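Local coordinates for protein FimX (PDB 3HV8) that belongs to the EAL-domain family and binds C2E in a pocket of its beta-alpha barrel fold, at residues A[90-95]-A[127-132]; A[104-109]-A[189-194]; A[179-184]-A[212-217]; A[197-202]-A[237-242]. All coordinates share one frame; numbering follows the deposited sequence.

How the contacts relate
Followed from the N terminus, the four contacts overlap in a chain of crossings, and none encloses another. Contact 1 opens on helix 80-96 and closes on helix 121-132, but contact 2 has already opened on strand 105-110 in between. Contact 2 closes at strand 191-194, after contact 3 has started at 179-184. Contact 3 closes on helix 205-220 with contact 4 open from 197-202, and contact 4 closes last, on helix 233-242. Contacts 1, 3 and 4 tie together elements packed around the barrel, contact 1 across the chain's centre from the other two, while contact 2 joins two strands through the barrel interior.

Contact 1 of 4, residues A[90-95]-A[127-132]; sequences NSIKLL and VALKAA
Ile92 of helix 80-96 takes part in every contact between the two segments, meeting Ala128, Leu129 and Ala132 of helix 121-132 in turn. Its CA-CB bond already aims at the neighbouring helix, and the chain forks at CB. The short branch, CG2, stands anti to the backbone N and ends against the methyl of Ala132; CG2 and Ala132 CB are 3.4 Å apart, tighter than ordinary van der Waals contact, so this corner is closely packed. The longer branch leaves on the side of the backbone N (chi1 -75°). Its first atom, Ile92 CG1, lies 4.1 Å from Leu129 CD2. Extended chi2 then carries the tip farther across the gap, where Ile92 CD1 rests 3.9 Å from Leu129 CD2 and 4.1 Å from Ala128 CB. Leu129 starts out pointing away from helix 80-96, but its CD2 methyl swings back, and the two branched side chains cross at about a right angle. The small methyls of Ala128 and Ala132, one helical turn apart, face Ile92 directly.

No polar bond links the two helices here; the interface is made of hydrocarbon. On the sheet side, Ile92 and Leu129 both also touch Leu139 of strand 139-144, so the pair is seated on the sheet. The axes of the two short segments pass 10.2 Å apart and run the same way, at 20° to each other. Two such near-parallel helices, each preceding a strand of the same parallel run, are characteristic of the outer helical layer of a beta-alpha barrel, the fold of EAL domains.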
loop_
_atom_site.group_PDB
_atom_site.type_symbol
_atom_site.label_atom_id
_atom_site.label_comp_id
_atom_site.label_asym_id
_atom_site.label_seq_id
_atom_site.Cartn_x
_atom_site.Cartn_y
_atom_site.Cartn_z
ATOM N N ASN A 90 -14.882 -1.598 -0.031
ATOM C CA ASN A 90 -14.838 -3.047 -0.026
ATOM C C ASN A 90 -13.781 -3.614 0.905
ATOM O O ASN A 90 -13.971 -4.665 1.505
ATOM C CB ASN A 90 -14.718 -3.573 -1.447
ATOM C CG ASN A 90 -16.027 -3.486 -2.173
ATOM O OD1 ASN A 90 -16.257 -2.576 -2.985
ATOM N ND2 ASN A 90 -16.935 -4.378 -1.820
ATOM N N SER A 91 -12.681 -2.897 1.057
ATOM C CA SER A 91 -11.666 -3.317 2.011
ATOM C C SER A 91 -12.245 -3.280 3.414
ATOM O O SER A 91 -12.067 -4.230 4.190
ATOM C CB SER A 91 -10.450 -2.402 1.923
ATOM O OG SER A 91 -9.775 -2.644 0.702
ATOM N N ILE A 92 -12.944 -2.193 3.738
ATOM C CA ILE A 92 -13.573 -2.027 5.049
ATOM C C ILE A 92 -14.537 -3.178 5.315
ATOM O O ILE A 92 -14.561 -3.745 6.407
ATOM C CB ILE A 92 -14.345 -0.685 5.134
ATOM C CG1 ILE A 92 -13.366 0.476 5.291
ATOM C CG2 ILE A 92 -15.360 -0.723 6.288
ATOM C CD1 ILE A 92 -13.974 1.845 5.086
ATOM N N LYS A 93 -15.318 -3.531 4.303
ATOM C CA LYS A 93 -16.285 -4.619 4.421
ATOM C C LYS A 93 -15.632 -5.992 4.625
ATOM O O LYS A 93 -15.909 -6.667 5.619
ATOM C CB LYS A 93 -17.192 -4.652 3.198
ATOM C CG LYS A 93 -18.332 -5.650 3.305
ATOM C CD LYS A 93 -19.272 -5.542 2.122
ATOM C CE LYS A 93 -20.378 -6.581 2.216
ATOM N NZ LYS A 93 -19.823 -7.946 2.428
ATOM N N LEU A 94 -14.780 -6.401 3.682
ATOM C CA LEU A 94 -14.115 -7.707 3.734
ATOM C C LEU A 94 -13.314 -7.841 5.012
ATOM O O LEU A 94 -13.166 -8.941 5.562
ATOM C CB LEU A 94 -13.184 -7.903 2.531
ATOM C CG LEU A 94 -13.811 -8.502 1.273
ATOM C CD1 LEU A 94 -12.880 -8.325 0.085
ATOM C CD2 LEU A 94 -14.144 -9.973 1.493
ATOM N N LEU A 95 -12.786 -6.717 5.477
ATOM C CA LEU A 95 -12.024 -6.692 6.708
ATOM C C LEU A 95 -12.968 -7.045 7.838
ATOM O O LEU A 95 -12.752 -8.023 8.550
ATOM C CB LEU A 95 -11.400 -5.312 6.935
ATOM C CG LEU A 95 -10.222 -5.185 7.906
ATOM C CD1 LEU A 95 -9.278 -6.379 7.815
ATOM C CD2 LEU A 95 -9.470 -3.886 7.656
ATOM N N VAL A 127 -17.183 8.704 7.992
ATOM C CA VAL A 127 -18.515 8.101 8.049
ATOM C C VAL A 127 -18.515 6.633 7.626
ATOM O O VAL A 127 -19.252 5.824 8.175
ATOM C CB VAL A 127 -19.543 8.900 7.225
ATOM C CG1 VAL A 127 -20.818 8.081 7.014
ATOM C CG2 VAL A 127 -19.848 10.213 7.919
ATOM N N ALA A 128 -17.664 6.283 6.662
ATOM C CA ALA A 128 -17.584 4.912 6.181
ATOM C C ALA A 128 -17.047 3.943 7.245
ATOM O O ALA A 128 -17.501 2.800 7.352
ATOM C CB ALA A 128 -16.722 4.852 4.908
ATOM N N LEU A 129 -16.081 4.413 8.027
ATOM C CA LEU A 129 -15.531 3.611 9.111
ATOM C C LEU A 129 -16.587 3.368 10.181
ATOM O O LEU A 129 -16.825 2.224 10.564
ATOM C CB LEU A 129 -14.293 4.284 9.704
ATOM C CG LEU A 129 -13.075 4.263 8.772
ATOM C CD1 LEU A 129 -11.974 5.162 9.299
ATOM C CD2 LEU A 129 -12.602 2.838 8.587
ATOM N N LYS A 130 -17.232 4.442 10.634
ATOM C CA LYS A 130 -18.278 4.345 11.657
ATOM C C LYS A 130 -19.401 3.390 11.250
ATOM O O LYS A 130 -19.860 2.584 12.058
ATOM C CB LYS A 130 -18.842 5.727 11.993
ATOM C CG LYS A 130 -17.833 6.681 12.622
ATOM C CD LYS A 130 -18.465 7.471 13.762
ATOM C CE LYS A 130 -17.466 8.398 14.451
ATOM N NZ LYS A 130 -17.528 9.791 13.925
ATOM N N ALA A 131 -19.832 3.473 9.996
ATOM C CA ALA A 131 -20.905 2.611 9.502
ATOM C C ALA A 131 -20.601 1.111 9.592
ATOM O O ALA A 131 -21.511 0.296 9.749
ATOM C CB ALA A 131 -21.276 2.996 8.071
ATOM N N ALA A 132 -19.328 0.745 9.477
ATOM C CA ALA A 132 -18.940 -0.658 9.539
ATOM C C ALA A 132 -18.488 -1.009 10.952
ATOM O O ALA A 132 -18.238 -2.176 11.262
ATOM C CB ALA A 132 -17.828 -0.948 8.543
#

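Contact 2 of 4, residues A[104-109]-A[189-194]; sequences QTKLFV and VQFIKI
Phe108 and Phe191 meet as a T-shaped (edge-to-face) pair: the edge of the Phe108 ring is driven into the face of Phe191, with the planes at 72° and the ring centroids 5.0 Å apart. Phe108 CG stands anti to its carbonyl carbon (chi1 -73°), which sends the ring out to Phe191, and chi2 (-112°) presents its edge. The leading atom, Phe108 CZ, sits 3.8 Å above the Phe191 plane and over its centre, 3.9 Å from Phe191 CE1. Beside it, Phe108 CE1 comes down near the root of the other ring, 3.9 Å from Phe191 CG.

Lys106, two residues before Phe108 on the same strand, approaches Phe191 differently. Its NZ lies 4.4 Å from Phe191 CZ, at the rim and near the ring plane, so the ammonium group does not cover the aromatic face. That group is hydrogen-bonded to OE1 of Gln168, which the Phe191 side chain also touches.

All three side chains are buried; the two rings bridge 10.1 Å between Phe108 CA and Phe191 CA. Strands 139-144 and 168-174 lie between theirs in the sheet. An aromatic pair bridging non-adjacent strands belongs to the interior packing of a closed beta-alpha barrel, with the side chain of Phe108 about 10 Å from bound C2E.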
loop_
_atom_site.group_PDB
_atom_site.type_symbol
_atom_site.label_atom_id
_atom_site.label_comp_id
_atom_site.label_asym_id
_atom_site.label_seq_id
_atom_site.Cartn_x
_atom_site.Cartn_y
_atom_site.Cartn_z
ATOM N N GLN A 104 -6.591 -10.813 13.652
ATOM C CA GLN A 104 -5.990 -9.502 13.886
ATOM C C GLN A 104 -5.529 -8.892 12.552
ATOM O O GLN A 104 -4.359 -8.532 12.384
ATOM C CB GLN A 104 -4.824 -9.616 14.872
ATOM C CG GLN A 104 -4.606 -8.357 15.698
ATOM C CD GLN A 104 -3.366 -8.421 16.574
ATOM O OE1 GLN A 104 -3.042 -7.459 17.269
ATOM N NE2 GLN A 104 -2.667 -9.548 16.542
ATOM N N THR A 105 -6.466 -8.775 11.618
ATOM C CA THR A 105 -6.168 -8.381 10.246
ATOM C C THR A 105 -5.978 -6.877 10.118
ATOM O O THR A 105 -6.747 -6.099 10.673
ATOM C CB THR A 105 -7.313 -8.779 9.286
ATOM O OG1 THR A 105 -7.756 -10.113 9.570
ATOM C CG2 THR A 105 -6.859 -8.692 7.830
ATOM N N LYS A 106 -4.957 -6.485 9.366
ATOM C CA LYS A 106 -4.746 -5.089 8.998
ATOM C C LYS A 106 -4.556 -5.057 7.488
ATOM O O LYS A 106 -3.857 -5.909 6.937
ATOM C CB LYS A 106 -3.504 -4.569 9.718
ATOM C CG LYS A 106 -3.172 -3.128 9.461
ATOM C CD LYS A 106 -1.993 -2.667 10.323
ATOM C CE LYS A 106 -2.366 -2.590 11.792
ATOM N NZ LYS A 106 -1.417 -1.712 12.558
ATOM N N LEU A 107 -5.182 -4.097 6.812
ATOM C CA LEU A 107 -5.073 -3.993 5.351
ATOM C C LEU A 107 -4.345 -2.728 4.939
ATOM O O LEU A 107 -4.633 -1.645 5.459
ATOM C CB LEU A 107 -6.449 -4.008 4.694
ATOM C CG LEU A 107 -7.260 -5.299 4.814
ATOM C CD1 LEU A 107 -8.568 -5.148 4.038
ATOM C CD2 LEU A 107 -6.443 -6.505 4.304
ATOM N N PHE A 108 -3.410 -2.885 4.006
ATOM C CA PHE A 108 -2.687 -1.780 3.383
ATOM C C PHE A 108 -3.372 -1.454 2.069
ATOM O O PHE A 108 -3.473 -2.322 1.181
ATOM C CB PHE A 108 -1.227 -2.181 3.123
ATOM C CG PHE A 108 -0.378 -2.257 4.372
ATOM C CD1 PHE A 108 0.650 -1.338 4.571
ATOM C CD2 PHE A 108 -0.594 -3.234 5.323
ATOM C CE1 PHE A 108 1.445 -1.395 5.709
ATOM C CE2 PHE A 108 0.193 -3.293 6.466
ATOM C CZ PHE A 108 1.218 -2.367 6.653
ATOM N N VAL A 109 -3.878 -0.226 1.948
ATOM C CA VAL A 109 -4.721 0.153 0.822
ATOM C C VAL A 109 -4.115 1.344 0.103
ATOM O O VAL A 109 -3.822 2.372 0.723
ATOM C CB VAL A 109 -6.144 0.515 1.316
ATOM C CG1 VAL A 109 -7.011 1.044 0.167
ATOM C CG2 VAL A 109 -6.791 -0.682 2.003
ATOM N N VAL A 189 3.360 9.114 9.134
ATOM C CA VAL A 189 3.402 7.763 8.595
ATOM C C VAL A 189 4.160 6.860 9.551
ATOM O O VAL A 189 5.107 7.287 10.222
ATOM C CB VAL A 189 4.033 7.713 7.186
ATOM C CG1 VAL A 189 3.216 8.529 6.184
ATOM C CG2 VAL A 189 5.466 8.200 7.227
ATOM N N GLN A 190 3.731 5.611 9.622
ATOM C CA GLN A 190 4.343 4.658 10.532
ATOM C C GLN A 190 5.161 3.615 9.781
ATOM O O GLN A 190 6.102 3.049 10.348
ATOM C CB GLN A 190 3.278 3.968 11.379
ATOM C CG GLN A 190 2.498 4.916 12.303
ATOM C CD GLN A 190 1.354 5.593 11.595
ATOM O OE1 GLN A 190 0.921 5.154 10.532
ATOM N NE2 GLN A 190 0.865 6.683 12.171
ATOM N N PHE A 191 4.807 3.348 8.527
ATOM C CA PHE A 191 5.482 2.306 7.752
ATOM C C PHE A 191 6.133 2.925 6.532
ATOM O O PHE A 191 5.556 3.829 5.899
ATOM C CB PHE A 191 4.495 1.240 7.234
ATOM C CG PHE A 191 3.712 0.508 8.312
ATOM C CD1 PHE A 191 4.119 -0.742 8.775
ATOM C CD2 PHE A 191 2.512 1.025 8.785
ATOM C CE1 PHE A 191 3.364 -1.422 9.742
ATOM C CE2 PHE A 191 1.760 0.353 9.736
ATOM C CZ PHE A 191 2.177 -0.875 10.214
ATOM N N ILE A 192 7.293 2.403 6.144
ATOM C CA ILE A 192 7.946 2.836 4.915
ATOM C C ILE A 192 8.320 1.604 4.113
ATOM O O ILE A 192 9.077 0.731 4.598
ATOM C CB ILE A 192 9.217 3.669 5.196
ATOM C CG1 ILE A 192 8.892 4.953 5.977
ATOM C CG2 ILE A 192 9.930 3.992 3.896
ATOM C CD1 ILE A 192 8.059 5.985 5.168
ATOM N N LYS A 193 7.781 1.516 2.899
ATOM C CA LYS A 193 7.970 0.350 2.059
ATOM C C LYS A 193 8.941 0.776 0.988
ATOM O O LYS A 193 8.652 1.665 0.181
ATOM C CB LYS A 193 6.640 -0.095 1.468
ATOM C CG LYS A 193 6.700 -1.384 0.662
ATOM C CD LYS A 193 5.291 -1.799 0.266
ATOM C CE LYS A 193 5.302 -3.202 -0.264
ATOM N NZ LYS A 193 3.944 -3.568 -0.761
ATOM N N ILE A 194 10.124 0.172 0.991
ATOM C CA ILE A 194 11.159 0.617 0.075
ATOM C C ILE A 194 10.947 0.070 -1.334
ATOM O O ILE A 194 10.290 -0.955 -1.531
ATOM C CB ILE A 194 12.584 0.295 0.594
ATOM C CG1 ILE A 194 12.885 -1.203 0.505
ATOM C CG2 ILE A 194 12.778 0.839 2.022
ATOM C CD1 ILE A 194 14.362 -1.521 0.751
#

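Contact 3 of 4, residues A[179-184]-A[212-217]; sequences NPFNAL and KGLIAE
Two torsions bring Glu217 onto Phe181: CG of the glutamate stands anti to the backbone N (chi1 -175°), and the chain then bends at chi2 (56°), laying the methylene part over the ring and leaving the carboxylate farther along. The result is a CH-pi contact. Glu217 CG is 3.6 Å from the centroid of the Phe181 ring, 23° off the ring normal, and is offset toward the rim, near the CE1-CZ edge, 3.4 Å from Phe181 CE1. Glu217 CB helps to cover the outer end of the ring, at 3.6 Å from Phe181 CZ.

Leu214, one turn earlier on the helix, brings its CD1 methyl obliquely to the same ring, 3.9 Å from Phe181 CE2. The aromatic tip is thus held between two residues of helix 205-220. The carboxylate takes no part in the ring contact; its OE2 is hydrogen-bonded to Gln221 NE2. Phe174 backs the cluster: its ring pairs edge-to-face with Phe181, and its side chain also touches Leu214.

Phe181 lies in the connection from strand 168-174 to its parallel neighbour 191-194, and packs that connection against helix 205-220, in the outer layer of the beta-alpha barrel.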
loop_
_atom_site.group_PDB
_atom_site.type_symbol
_atom_site.label_atom_id
_atom_site.label_comp_id
_atom_site.label_asym_id
_atom_site.label_seq_id
_atom_site.Cartn_x
_atom_site.Cartn_y
_atom_site.Cartn_z
ATOM N N ASN A 179 16.387 13.206 -2.016
ATOM C CA ASN A 179 16.519 13.265 -0.558
ATOM C C ASN A 179 15.281 12.676 0.090
ATOM O O ASN A 179 14.435 13.417 0.607
ATOM C CB ASN A 179 16.681 14.715 -0.099
ATOM C CG ASN A 179 17.955 15.341 -0.612
ATOM O OD1 ASN A 179 19.058 14.902 -0.274
ATOM N ND2 ASN A 179 17.814 16.371 -1.435
ATOM N N PRO A 180 15.171 11.338 0.055
ATOM C CA PRO A 180 13.897 10.689 0.391
ATOM C C PRO A 180 13.466 10.932 1.835
ATOM O O PRO A 180 12.267 10.894 2.132
ATOM C CB PRO A 180 14.165 9.195 0.160
ATOM C CG PRO A 180 15.535 9.069 -0.374
ATOM C CD PRO A 180 16.231 10.387 -0.313
ATOM N N PHE A 181 14.418 11.177 2.734
ATOM C CA PHE A 181 14.049 11.358 4.132
ATOM C C PHE A 181 13.401 12.715 4.447
ATOM O O PHE A 181 12.730 12.858 5.470
ATOM C CB PHE A 181 15.243 11.045 5.051
ATOM C CG PHE A 181 15.560 9.585 5.113
ATOM C CD1 PHE A 181 14.985 8.781 6.085
ATOM C CD2 PHE A 181 16.381 9.001 4.165
ATOM C CE1 PHE A 181 15.248 7.418 6.130
ATOM C CE2 PHE A 181 16.647 7.628 4.198
ATOM C CZ PHE A 181 16.077 6.841 5.193
ATOM N N ASN A 182 13.574 13.685 3.556
ATOM C CA ASN A 182 13.012 15.016 3.780
ATOM C C ASN A 182 11.492 14.962 3.871
ATOM O O ASN A 182 10.870 15.633 4.690
ATOM C CB ASN A 182 13.407 15.983 2.666
ATOM C CG ASN A 182 14.848 16.440 2.758
ATOM O OD1 ASN A 182 15.340 17.146 1.877
ATOM N ND2 ASN A 182 15.530 16.047 3.823
ATOM N N ALA A 183 10.888 14.158 3.013
ATOM C CA ALA A 183 9.436 14.067 2.993
ATOM C C ALA A 183 8.871 13.663 4.350
ATOM O O ALA A 183 7.799 14.133 4.740
ATOM C CB ALA A 183 8.997 13.083 1.920
ATOM N N LEU A 184 9.597 12.814 5.070
ATOM C CA LEU A 184 9.142 12.293 6.358
ATOM C C LEU A 184 9.070 13.364 7.457
ATOM O O LEU A 184 8.415 13.169 8.479
ATOM C CB LEU A 184 10.020 11.114 6.793
ATOM C CG LEU A 184 10.194 10.054 5.699
ATOM C CD1 LEU A 184 10.946 8.854 6.244
ATOM C CD2 LEU A 184 8.846 9.636 5.122
ATOM N N LYS A 212 21.248 -1.976 3.500
ATOM C CA LYS A 212 21.446 -1.945 4.942
ATOM C C LYS A 212 21.393 -0.525 5.498
ATOM O O LYS A 212 20.757 -0.285 6.528
ATOM C CB LYS A 212 22.776 -2.614 5.312
ATOM C CG LYS A 212 22.697 -4.125 5.352
ATOM C CD LYS A 212 23.964 -4.728 5.946
ATOM C CE LYS A 212 24.879 -5.287 4.870
ATOM N NZ LYS A 212 24.341 -6.559 4.311
ATOM N N GLY A 213 22.047 0.416 4.823
ATOM C CA GLY A 213 22.042 1.804 5.268
ATOM C C GLY A 213 20.664 2.446 5.238
ATOM O O GLY A 213 20.301 3.242 6.106
ATOM N N LEU A 214 19.890 2.098 4.219
ATOM C CA LEU A 214 18.545 2.635 4.063
ATOM C C LEU A 214 17.659 2.166 5.211
ATOM O O LEU A 214 16.983 2.973 5.866
ATOM C CB LEU A 214 17.981 2.172 2.728
ATOM C CG LEU A 214 16.620 2.692 2.322
ATOM C CD1 LEU A 214 16.660 4.207 2.263
ATOM C CD2 LEU A 214 16.241 2.117 0.967
ATOM N N ILE A 215 17.656 0.861 5.446
ATOM C CA ILE A 215 16.934 0.273 6.564
ATOM C C ILE A 215 17.373 0.887 7.892
ATOM O O ILE A 215 16.535 1.250 8.721
ATOM C CB ILE A 215 17.090 -1.270 6.561
ATOM C CG1 ILE A 215 16.386 -1.852 5.329
ATOM C CG2 ILE A 215 16.571 -1.875 7.858
ATOM C CD1 ILE A 215 16.651 -3.334 5.091
ATOM N N ALA A 216 18.682 1.047 8.083
ATOM C CA ALA A 216 19.170 1.572 9.346
ATOM C C ALA A 216 18.671 2.990 9.595
ATOM O O ALA A 216 18.287 3.339 10.716
ATOM C CB ALA A 216 20.685 1.531 9.382
ATOM N N GLU A 217 18.652 3.805 8.546
ATOM C CA GLU A 217 18.211 5.178 8.704
ATOM C C GLU A 217 16.703 5.296 8.949
ATOM O O GLU A 217 16.263 6.143 9.725
ATOM C CB GLU A 217 18.647 6.051 7.527
ATOM C CG GLU A 217 18.282 7.521 7.741
ATOM C CD GLU A 217 18.857 8.086 9.034
ATOM O OE1 GLU A 217 19.951 7.635 9.438
ATOM O OE2 GLU A 217 18.224 8.977 9.647
#

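Contact 4 of 4, residues A[197-202]-A[237-242]; sequences SFVQDL and ATLWQA
Thr238 O accepts a 2.8 Å hydrogen bond from Ala242 N, the regular bond of helix 233-242 at the residue that meets Leu202. The threonine hydroxyl is held within the helix as well: OG1 is hydrogen-bonded to Ser234 O, one turn back, consistent with the rotamer (chi1 -62°) that turns CG2 to Leu202. That methyl stands anti to the backbone N, and Thr238 CG2 lies 4.4 Å from Leu202 CD1.

The neighbouring pair is purely apolar. The CA-CB bond of Val199 points toward the helix, and its CG1 comes to 4.2 Å from Leu239 CD2. The CA-CB bond of Leu239 runs across the line to the loop, and its CD2 methyl makes the contact.

In the beta-alpha barrel of an EAL domain this is the join between the loop leaving strand 191-194 and the helix leading into strand 246-247. Val199 and Leu239 both also rest on Val227 of strand 224-227, which lies between those two strands in the sheet, while Val199 and Leu202 share Val235 of the helix. The Val199 side chain is about 8 Å from bound C2E. Within the loop, Gln200 N bonds to Ser197 O at 3.3 Å.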
loop_
_atom_site.group_PDB
_atom_site.type_symbol
_atom_site.label_atom_id
_atom_site.label_comp_id
_atom_site.label_asym_id
_atom_site.label_seq_id
_atom_site.Cartn_x
_atom_site.Cartn_y
_atom_site.Cartn_z
ATOM N N SER A 197 13.602 -1.962 -6.405
ATOM C CA SER A 197 14.924 -1.855 -7.025
ATOM C C SER A 197 16.054 -2.158 -6.040
ATOM O O SER A 197 17.129 -2.615 -6.440
ATOM C CB SER A 197 15.128 -0.471 -7.645
ATOM O OG SER A 197 15.108 0.549 -6.661
ATOM N N PHE A 198 15.811 -1.924 -4.753
ATOM C CA PHE A 198 16.863 -2.079 -3.754
ATOM C C PHE A 198 17.207 -3.524 -3.428
ATOM O O PHE A 198 18.237 -3.783 -2.793
ATOM C CB PHE A 198 16.529 -1.324 -2.466
ATOM C CG PHE A 198 16.641 0.163 -2.595
ATOM C CD1 PHE A 198 17.867 0.791 -2.450
ATOM C CD2 PHE A 198 15.523 0.937 -2.857
ATOM C CE1 PHE A 198 17.981 2.168 -2.571
ATOM C CE2 PHE A 198 15.629 2.313 -2.982
ATOM C CZ PHE A 198 16.857 2.927 -2.838
ATOM N N VAL A 199 16.365 -4.469 -3.846
ATOM C CA VAL A 199 16.695 -5.877 -3.598
ATOM C C VAL A 199 17.158 -6.601 -4.856
ATOM O O VAL A 199 17.228 -7.824 -4.883
ATOM C CB VAL A 199 15.562 -6.670 -2.907
ATOM C CG1 VAL A 199 15.301 -6.095 -1.527
ATOM C CG2 VAL A 199 14.305 -6.686 -3.754
ATOM N N GLN A 200 17.482 -5.840 -5.892
ATOM C CA GLN A 200 18.050 -6.436 -7.092
ATOM C C GLN A 200 19.568 -6.411 -6.951
ATOM O O GLN A 200 20.127 -5.528 -6.292
ATOM C CB GLN A 200 17.604 -5.676 -8.348
ATOM C CG GLN A 200 16.116 -5.341 -8.408
ATOM C CD GLN A 200 15.222 -6.565 -8.320
ATOM O OE1 GLN A 200 14.153 -6.533 -7.696
ATOM N NE2 GLN A 200 15.652 -7.656 -8.943
ATOM N N ASP A 201 20.233 -7.397 -7.542
ATOM C CA ASP A 201 21.700 -7.431 -7.573
ATOM C C ASP A 201 22.337 -7.356 -6.179
ATOM O O ASP A 201 23.295 -6.610 -5.956
ATOM C CB ASP A 201 22.232 -6.306 -8.468
ATOM C CG ASP A 201 21.578 -6.297 -9.844
ATOM O OD1 ASP A 201 21.328 -5.196 -10.382
ATOM O OD2 ASP A 201 21.305 -7.393 -10.384
ATOM N N LEU A 202 21.798 -8.137 -5.247
ATOM C CA LEU A 202 22.267 -8.145 -3.867
ATOM C C LEU A 202 23.503 -9.024 -3.688
ATOM O O LEU A 202 23.991 -9.208 -2.575
ATOM C CB LEU A 202 21.149 -8.596 -2.925
ATOM C CG LEU A 202 20.081 -7.542 -2.636
ATOM C CD1 LEU A 202 19.036 -8.086 -1.676
ATOM C CD2 LEU A 202 20.737 -6.291 -2.079
ATOM N N ALA A 237 16.940 -13.980 3.576
ATOM C CA ALA A 237 17.956 -14.022 4.629
ATOM C C ALA A 237 18.756 -12.730 4.779
ATOM O O ALA A 237 19.067 -12.317 5.900
ATOM C CB ALA A 237 18.892 -15.205 4.392
ATOM N N THR A 238 19.088 -12.090 3.658
ATOM C CA THR A 238 19.807 -10.825 3.676
ATOM C C THR A 238 18.990 -9.749 4.382
ATOM O O THR A 238 19.518 -8.971 5.179
ATOM C CB THR A 238 20.141 -10.334 2.252
ATOM O OG1 THR A 238 21.001 -11.282 1.606
ATOM C CG2 THR A 238 20.826 -8.973 2.292
ATOM N N LEU A 239 17.695 -9.721 4.078
ATOM C CA LEU A 239 16.797 -8.721 4.642
ATOM C C LEU A 239 16.619 -8.948 6.124
ATOM O O LEU A 239 16.569 -8.012 6.914
ATOM C CB LEU A 239 15.438 -8.772 3.951
ATOM C CG LEU A 239 15.481 -8.201 2.545
ATOM C CD1 LEU A 239 14.209 -8.523 1.760
ATOM C CD2 LEU A 239 15.762 -6.701 2.610
ATOM N N TRP A 240 16.543 -10.215 6.512
ATOM C CA TRP A 240 16.409 -10.563 7.916
ATOM C C TRP A 240 17.645 -10.111 8.701
ATOM O O TRP A 240 17.526 -9.573 9.807
ATOM C CB TRP A 240 16.173 -12.076 8.054
ATOM C CG TRP A 240 15.478 -12.479 9.322
ATOM C CD1 TRP A 240 14.163 -12.810 9.466
ATOM C CD2 TRP A 240 16.069 -12.604 10.619
ATOM N NE1 TRP A 240 13.897 -13.133 10.775
ATOM C CE2 TRP A 240 15.050 -13.013 11.505
ATOM C CE3 TRP A 240 17.361 -12.420 11.117
ATOM C CZ2 TRP A 240 15.283 -13.235 12.858
ATOM C CZ3 TRP A 240 17.589 -12.637 12.464
ATOM C CH2 TRP A 240 16.555 -13.038 13.319
ATOM N N GLN A 241 18.830 -10.302 8.124
ATOM C CA GLN A 241 20.062 -9.872 8.774
ATOM C C GLN A 241 20.243 -8.357 8.741
ATOM O O GLN A 241 20.860 -7.781 9.639
ATOM C CB GLN A 241 21.259 -10.581 8.148
ATOM C CG GLN A 241 21.152 -12.082 8.277
ATOM C CD GLN A 241 21.192 -12.557 9.723
ATOM O OE1 GLN A 241 20.532 -13.532 10.088
ATOM N NE2 GLN A 241 21.975 -11.877 10.549
ATOM N N ALA A 242 19.688 -7.716 7.713
ATOM C CA ALA A 242 19.742 -6.260 7.600
ATOM C C ALA A 242 18.772 -5.578 8.573
ATOM O O ALA A 242 18.841 -4.364 8.784
ATOM C CB ALA A 242 19.476 -5.824 6.167
#